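Local coordinates for protein CRISPR-associated endonuclease Cas3-HD (Methanocaldococcus jannaschii, PDB 3S4L) that cleaves single-stranded DNA, with magnesium as cofactor, and single-stranded RNA as an effector nuclease of CRISPR antiviral defence, at residues I156-F159 against E160-I163; L65-I68 against G69-S72; N14-L17 against I18-V21. One frame throughout, in Å; residues are numbered along the deposited sequence.

Interaction 1. Residues I156-F159 against E160-I163; sequences IEDF and EDLI
Ile163 lays its CG1 methylene over one face of the Phe159 ring, 3.9 Å from the ring centroid, in a CH-pi contact. The methylene does not sit above the middle of the ring but is shifted toward the rim, so that CZ of Phe159, at 3.5 Å from Ile163 CG1, takes the closest touch. CD1 of the isoleucine lies near the same rim atoms, 3.8 Å from Phe159 CZ. The two side chains run side by side in one direction, as residues four apart on a helix can; a chi1 of -179° sets the phenyl CG beside the carbonyl carbon of Phe159, on the side where Ile163 follows one turn later. A flat aromatic and a branched aliphatic chain suit such a lateral fit, both being buried.

Beneath them the backbone is the opening turn of helix 159-167, in the largely helical HD domain. Leu162 N bonds to Asp158 O at 2.9 Å, and Ile163 N bonds to Phe159 O, also at 2.9 Å. The segment 156-159 that leads in is a type I beta turn.

On another side of this turn Asp158 and Asp161 point the same way. Asp161 OD2 comes against the Asp158 backbone, 3.0 Å from its O and 3.5 Å from its CB, with no hydrogen bond between the two oxygens. The carboxylates, 4.6 Å apart between their OD2 atoms, would probably repel; a long, weak ion pair of Asp161 with Lys165 may offset this.

Further out, Tyr98 brings its ring against Phe159, and Ile68 packs on Phe159, Leu162 and Ile163. At the start of the turn Ile156 is tied by a backbone hydrogen bond to Ala71 and rests its side chain on Lys73 and Gln76 of helix 73-80.

Interaction 2. Residues L65-I68 against G69-S72; sequences LHDI and GKAS. With CA (calcium ion), chain C.
The Asp67 carboxylate is gripped at both oxygens: OD2 binds the calcium ion at 2.3 Å, and OD1 accepts a hydrogen bond from water 1 at 2.6 Å. His66 and Asp67 are the histidine-aspartate pair after which the HD superfamily is named, and Asp67 is a catalytic metal ligand, holding the ion through a single oxygen. Water 1 is itself a calcium ligand and thus bridges OD1 to the metal, which helps fix the rotation of the carboxylate. His91, His123 and His124 supply the remaining protein ligands.

Lys70 runs alongside Asp67, both side chains pointing the same way. Its CG lies beside the backbone N (chi1 -72°) and the chain is extended from there, which carries CE to 3.7 Å from Asp67 CG. The long aliphatic stem therefore packs on the acid. NZ forms only a long, weak salt bridge with Asp67 OD1, at 3.9 Å, and is hydrogen-bonded to Ala11 O, with a cation-pi contact to Phe12. A lysine suits this place because it can pack on the acid with its methylenes and still bring a positive charge near the metal-binding carboxylate.

The backbone coils as a 3-10 segment that begins before Gly69 and runs to Ala71. Lys70 N bonds to Asp67 O at 2.9 Å, and Ala71 N to Ile68 O at 2.8 Å. Gly69 N and His66 O share the hydroxyl of Ser95 on helix 91-107. Ala71 touches Met155, and its small methyl probably suits the close approach, while Ser72 closes the turn, for Gly69 O accepts from Ser72 N and, at 2.7 Å, from Ser72 OG.

Interaction 3. Residues N14-L17 against I18-V21; sequences NQSL and IDHV
The amide of Gln15 lies against the side chain of His20, the two chains crossing at about a right angle with amide and imidazole planes 53° apart. They meet at the start of helix 17-31, whose N-cap is Ser16. OE1 of Gln15 comes obliquely to the ring, 3.8 Å from His20 ND1, while NE2 rests 3.6 Å from His20 CA, so the contact is van der Waals packing of a flat amide across the root of the histidine. Phe12 meets the same imidazole edge-to-face. The extended chain of Gln15 is what lets its amide reach the CA and CB of His20.

In the cap, Ser16 OG sits between the backbone N and the carbonyl carbon (chi1 73°), where it accepts from Asp19 N at 3.2 Å, an N-cap bond to a first-turn amide. Serine is apt here because its short hydroxyl can accept and donate at once. Asp19, three residues on, suits the start of a helix, where a negative charge would probably interact well with the helix dipole.

The regular pattern follows: His20 N bonds to Ser16 O at 3.0 Å and Val21 N to Leu17 O at 2.8 Å. Leu17 and Val21 turn apolar branches to the buried side, with Leu17 CD1 and Val21 CG2 a loose 4.3 Å apart; Leu17 goes on to touch Asp67 and Ile68, and Val21 packs on Leu166 of helix 159-167. At the cap itself the Ser16 hydroxyl donates to Asp19 OD2 at 2.8 Å, meeting it from above the carboxylate plane, 56° out of it.

How the interactions relate
Interaction 2 holds Asp67 of the catalytic metal site, here occupied by calcium, and the helix starts of interactions 1 and 3 pack against it, each with its centre about 11 Å from that of interaction 2. Ile68 is the shared surface: its CG1 is 3.7 Å from Ile163 CD1 and its CD1 is 4.1 Å from Leu17 CD2. Interaction 1 is also joined to interaction 2 by a probable hydrogen bond from Ile156 N to Ala71 O, at 2.9 Å. Interactions 1 and 3 meet directly where Leu162 CD1 lies 3.6 Å from Ile18 CD1. Leu17 CD2 packs 3.9 Å from the backbone O of Asp67, whose carboxylate binds the metal; the His20 side chain is about 6 Å from a second calcium ion.

Interaction 1. Residues I156-F159 against E160-I163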
loop_
_atom_site.group_PDB
_atom_site.type_symbol
_atom_site.label_atom_id
_atom_site.label_comp_id
_atom_site.label_asym_id
_atom_site.label_seq_id
_atom_site.Cartn_x
_atom_site.Cartn_y
_atom_site.Cartn_z
ATOM N N ILE A 156 -8.143 11.381 7.633
ATOM C CA ILE A 156 -9.309 12.255 7.570
ATOM C C ILE A 156 -10.460 11.671 8.409
ATOM O O ILE A 156 -10.409 10.519 8.822
ATOM C CB ILE A 156 -9.762 12.528 6.101
ATOM C CG1 ILE A 156 -9.822 11.235 5.290
ATOM C CG2 ILE A 156 -8.812 13.479 5.406
ATOM C CD1 ILE A 156 -11.119 10.484 5.434
ATOM N N GLU A 157 -11.484 12.478 8.670
ATOM C CA GLU A 157 -12.628 12.058 9.476
ATOM C C GLU A 157 -13.419 10.924 8.815
ATOM O O GLU A 157 -13.827 9.967 9.481
ATOM C CB GLU A 157 -13.549 13.260 9.725
ATOM C CG GLU A 157 -14.728 12.968 10.629
ATOM C CD GLU A 157 -15.854 13.974 10.463
ATOM O OE1 GLU A 157 -15.681 15.149 10.871
ATOM O OE2 GLU A 157 -16.915 13.586 9.919
ATOM N N ASP A 158 -13.633 11.038 7.507
ATOM C CA ASP A 158 -14.409 10.052 6.760
ATOM C C ASP A 158 -13.724 8.682 6.672
ATOM O O ASP A 158 -14.289 7.749 6.110
ATOM C CB ASP A 158 -14.684 10.543 5.323
ATOM C CG ASP A 158 -15.504 11.830 5.270
ATOM O OD1 ASP A 158 -16.078 12.243 6.305
ATOM O OD2 ASP A 158 -15.587 12.428 4.172
ATOM N N PHE A 159 -12.525 8.555 7.234
ATOM C CA PHE A 159 -11.632 7.436 6.903
ATOM C C PHE A 159 -12.246 6.036 6.919
ATOM O O PHE A 159 -12.164 5.308 5.925
ATOM C CB PHE A 159 -10.384 7.433 7.785
ATOM C CG PHE A 159 -9.440 6.318 7.462
ATOM C CD1 PHE A 159 -8.855 6.240 6.199
ATOM C CD2 PHE A 159 -9.152 5.331 8.405
ATOM C CE1 PHE A 159 -7.980 5.201 5.882
ATOM C CE2 PHE A 159 -8.277 4.281 8.100
ATOM C CZ PHE A 159 -7.684 4.219 6.834
ATOM N N GLU A 160 -12.811 5.653 8.064
ATOM C CA GLU A 160 -13.435 4.347 8.232
ATOM C C GLU A 160 -14.441 4.073 7.117
ATOM O O GLU A 160 -14.419 3.008 6.498
ATOM C CB GLU A 160 -14.108 4.255 9.605
ATOM C CG GLU A 160 -15.260 3.251 9.689
ATOM C CD GLU A 160 -14.795 1.807 9.736
ATOM O OE1 GLU A 160 -14.046 1.381 8.825
ATOM O OE2 GLU A 160 -15.187 1.093 10.687
ATOM N N ASP A 161 -15.315 5.044 6.867
ATOM C CA ASP A 161 -16.289 4.939 5.792
ATOM C C ASP A 161 -15.592 4.767 4.442
ATOM O O ASP A 161 -15.958 3.888 3.654
ATOM C CB ASP A 161 -17.232 6.148 5.794
ATOM C CG ASP A 161 -17.303 6.836 4.448
ATOM O OD1 ASP A 161 -17.947 6.281 3.533
ATOM O OD2 ASP A 161 -16.719 7.934 4.308
ATOM N N LEU A 162 -14.567 5.581 4.193
ATOM C CA LEU A 162 -13.768 5.455 2.972
ATOM C C LEU A 162 -13.254 4.034 2.768
ATOM O O LEU A 162 -13.360 3.491 1.667
ATOM C CB LEU A 162 -12.598 6.440 2.968
ATOM C CG LEU A 162 -11.642 6.278 1.783
ATOM C CD1 LEU A 162 -12.330 6.648 0.480
ATOM C CD2 LEU A 162 -10.380 7.115 1.970
ATOM N N ILE A 163 -12.706 3.434 3.824
ATOM C CA ILE A 163 -12.186 2.071 3.733
ATOM C C ILE A 163 -13.301 1.094 3.399
ATOM O O ILE A 163 -13.122 0.186 2.600
ATOM C CB ILE A 163 -11.510 1.613 5.031
ATOM C CG1 ILE A 163 -10.154 2.297 5.192
ATOM C CG2 ILE A 163 -11.305 0.106 5.010
ATOM C CD1 ILE A 163 -9.162 1.956 4.103
#

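Interaction 2. Residues L65-I68 against G69-S72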
loop_
_atom_site.group_PDB
_atom_site.type_symbol
_atom_site.label_atom_id
_atom_site.label_comp_id
_atom_site.label_asym_id
_atom_site.label_seq_id
_atom_site.Cartn_x
_atom_site.Cartn_y
_atom_site.Cartn_z
ATOM N N LEU A 65 -5.411 -0.118 -2.102
ATOM C CA LEU A 65 -4.884 0.431 -0.872
ATOM C C LEU A 65 -3.524 1.104 -1.013
ATOM O O LEU A 65 -3.050 1.744 -0.069
ATOM C CB LEU A 65 -4.820 -0.665 0.189
ATOM C CG LEU A 65 -6.155 -1.245 0.664
ATOM C CD1 LEU A 65 -5.890 -2.303 1.742
ATOM C CD2 LEU A 65 -7.073 -0.140 1.209
ATOM N N HIS A 66 -2.870 0.969 -2.163
ATOM C CA HIS A 66 -1.496 1.461 -2.209
ATOM C C HIS A 66 -1.400 2.983 -1.996
ATOM O O HIS A 66 -0.374 3.482 -1.541
ATOM C CB HIS A 66 -0.745 0.986 -3.453
ATOM C CG HIS A 66 -1.182 1.644 -4.716
ATOM N ND1 HIS A 66 -2.336 1.282 -5.376
ATOM C CD2 HIS A 66 -0.621 2.633 -5.450
ATOM C CE1 HIS A 66 -2.468 2.022 -6.459
ATOM N NE2 HIS A 66 -1.435 2.846 -6.531
ATOM N N ASP A 67 -2.470 3.710 -2.309
ATOM C CA ASP A 67 -2.516 5.145 -2.039
ATOM C C ASP A 67 -3.456 5.551 -0.923
ATOM O O ASP A 67 -3.827 6.732 -0.826
ATOM C CB ASP A 67 -2.881 5.919 -3.308
ATOM C CG ASP A 67 -1.697 6.099 -4.237
ATOM O OD1 ASP A 67 -1.918 6.339 -5.445
ATOM O OD2 ASP A 67 -0.554 5.989 -3.738
ATOM N N ILE A 68 -3.850 4.591 -0.089
ATOM C CA ILE A 68 -4.742 4.908 1.022
ATOM C C ILE A 68 -4.084 5.933 1.951
ATOM O O ILE A 68 -4.773 6.739 2.577
ATOM C CB ILE A 68 -5.212 3.648 1.794
ATOM C CG1 ILE A 68 -6.457 3.964 2.620
ATOM C CG2 ILE A 68 -4.093 3.113 2.660
ATOM C CD1 ILE A 68 -7.488 4.793 1.846
ATOM N N GLY A 69 -2.749 5.929 1.990
ATOM C CA GLY A 69 -1.985 6.893 2.773
ATOM C C GLY A 69 -2.303 8.336 2.389
ATOM O O GLY A 69 -2.052 9.272 3.166
ATOM N N LYS A 70 -2.855 8.525 1.189
ATOM C CA LYS A 70 -3.282 9.860 0.778
ATOM C C LYS A 70 -4.452 10.380 1.619
ATOM O O LYS A 70 -4.702 11.587 1.670
ATOM C CB LYS A 70 -3.630 9.905 -0.715
ATOM C CG LYS A 70 -2.423 9.818 -1.658
ATOM C CD LYS A 70 -2.874 9.870 -3.146
ATOM C CE LYS A 70 -1.703 9.784 -4.131
ATOM N NZ LYS A 70 -2.119 10.195 -5.523
ATOM N N ALA A 71 -5.191 9.479 2.257
ATOM C CA ALA A 71 -6.271 9.937 3.121
ATOM C C ALA A 71 -5.745 10.475 4.460
ATOM O O ALA A 71 -6.533 10.737 5.363
ATOM C CB ALA A 71 -7.319 8.842 3.342
ATOM N N SER A 72 -4.424 10.643 4.578
ATOM C CA SER A 72 -3.833 11.358 5.731
ATOM C C SER A 72 -4.235 12.821 5.648
ATOM O O SER A 72 -4.202 13.403 4.562
ATOM C CB SER A 72 -2.301 11.278 5.713
ATOM O OG SER A 72 -1.839 9.934 5.767
HETATM CA CA CA C . 1.507 6.628 -4.403
HETATM O O HOH W 1 0.475 5.895 -6.346
HETATM O O HOH W 2 0.537 8.831 -5.878
#

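Interaction 3. Residues N14-L17 against I18-V21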
loop_
_atom_site.group_PDB
_atom_site.type_symbol
_atom_site.label_atom_id
_atom_site.label_comp_id
_atom_site.label_asym_id
_atom_site.label_seq_id
_atom_site.Cartn_x
_atom_site.Cartn_y
_atom_site.Cartn_z
ATOM N N ASN A 14 -7.658 17.296 -9.198
ATOM C CA ASN A 14 -8.804 17.011 -10.069
ATOM C C ASN A 14 -9.652 15.809 -9.644
ATOM O O ASN A 14 -10.855 15.750 -9.921
ATOM C CB ASN A 14 -8.336 16.754 -11.509
ATOM C CG ASN A 14 -7.809 18.002 -12.197
ATOM O OD1 ASN A 14 -8.382 19.092 -12.082
ATOM N ND2 ASN A 14 -6.714 17.845 -12.932
ATOM N N GLN A 15 -9.032 14.843 -8.980
ATOM C CA GLN A 15 -9.621 13.514 -8.919
ATOM C C GLN A 15 -9.820 12.995 -7.495
ATOM O O GLN A 15 -8.887 13.018 -6.678
ATOM C CB GLN A 15 -8.728 12.551 -9.719
ATOM C CG GLN A 15 -9.406 11.293 -10.221
ATOM C CD GLN A 15 -8.521 10.479 -11.164
ATOM O OE1 GLN A 15 -7.320 10.740 -11.301
ATOM N NE2 GLN A 15 -9.119 9.488 -11.822
ATOM N N SER A 16 -11.030 12.518 -7.198
ATOM C CA SER A 16 -11.286 11.859 -5.918
ATOM C C SER A 16 -10.542 10.529 -5.868
ATOM O O SER A 16 -10.285 9.924 -6.909
ATOM C CB SER A 16 -12.782 11.667 -5.668
ATOM O OG SER A 16 -13.328 10.654 -6.494
ATOM N N LEU A 17 -10.165 10.094 -4.668
ATOM C CA LEU A 17 -9.401 8.866 -4.526
ATOM C C LEU A 17 -10.257 7.647 -4.907
ATOM O O LEU A 17 -9.778 6.737 -5.584
ATOM C CB LEU A 17 -8.816 8.736 -3.105
ATOM C CG LEU A 17 -7.952 7.501 -2.795
ATOM C CD1 LEU A 17 -6.665 7.483 -3.619
ATOM C CD2 LEU A 17 -7.624 7.430 -1.310
ATOM N N ILE A 18 -11.515 7.635 -4.472
ATOM C CA ILE A 18 -12.474 6.597 -4.873
ATOM C C ILE A 18 -12.587 6.449 -6.405
ATOM O O ILE A 18 -12.485 5.344 -6.949
ATOM C CB ILE A 18 -13.876 6.876 -4.280
ATOM C CG1 ILE A 18 -13.908 6.476 -2.805
ATOM C CG2 ILE A 18 -14.953 6.118 -5.053
ATOM C CD1 ILE A 18 -13.385 5.063 -2.554
ATOM N N ASP A 19 -12.804 7.563 -7.097
ATOM C CA ASP A 19 -12.872 7.520 -8.550
ATOM C C ASP A 19 -11.568 7.036 -9.170
ATOM O O ASP A 19 -11.569 6.254 -10.120
ATOM C CB ASP A 19 -13.281 8.879 -9.125
ATOM C CG ASP A 19 -14.746 9.198 -8.874
ATOM O OD1 ASP A 19 -15.572 8.255 -8.900
ATOM O OD2 ASP A 19 -15.073 10.385 -8.644
ATOM N N HIS A 20 -10.450 7.501 -8.625
ATOM C CA HIS A 20 -9.142 7.097 -9.119
ATOM C C HIS A 20 -8.904 5.587 -8.913
ATOM O O HIS A 20 -8.358 4.909 -9.779
ATOM C CB HIS A 20 -8.046 7.915 -8.426
ATOM C CG HIS A 20 -6.657 7.514 -8.812
ATOM N ND1 HIS A 20 -6.276 7.312 -10.121
ATOM C CD2 HIS A 20 -5.555 7.285 -8.059
ATOM C CE1 HIS A 20 -5.001 6.965 -10.158
ATOM N NE2 HIS A 20 -4.539 6.948 -8.921
ATOM N N VAL A 21 -9.307 5.068 -7.760
ATOM C CA VAL A 21 -9.112 3.660 -7.465
ATOM C C VAL A 21 -9.979 2.806 -8.401
ATOM O O VAL A 21 -9.526 1.791 -8.939
ATOM C CB VAL A 21 -9.438 3.351 -5.986
ATOM C CG1 VAL A 21 -9.717 1.868 -5.799
ATOM C CG2 VAL A 21 -8.290 3.825 -5.058
#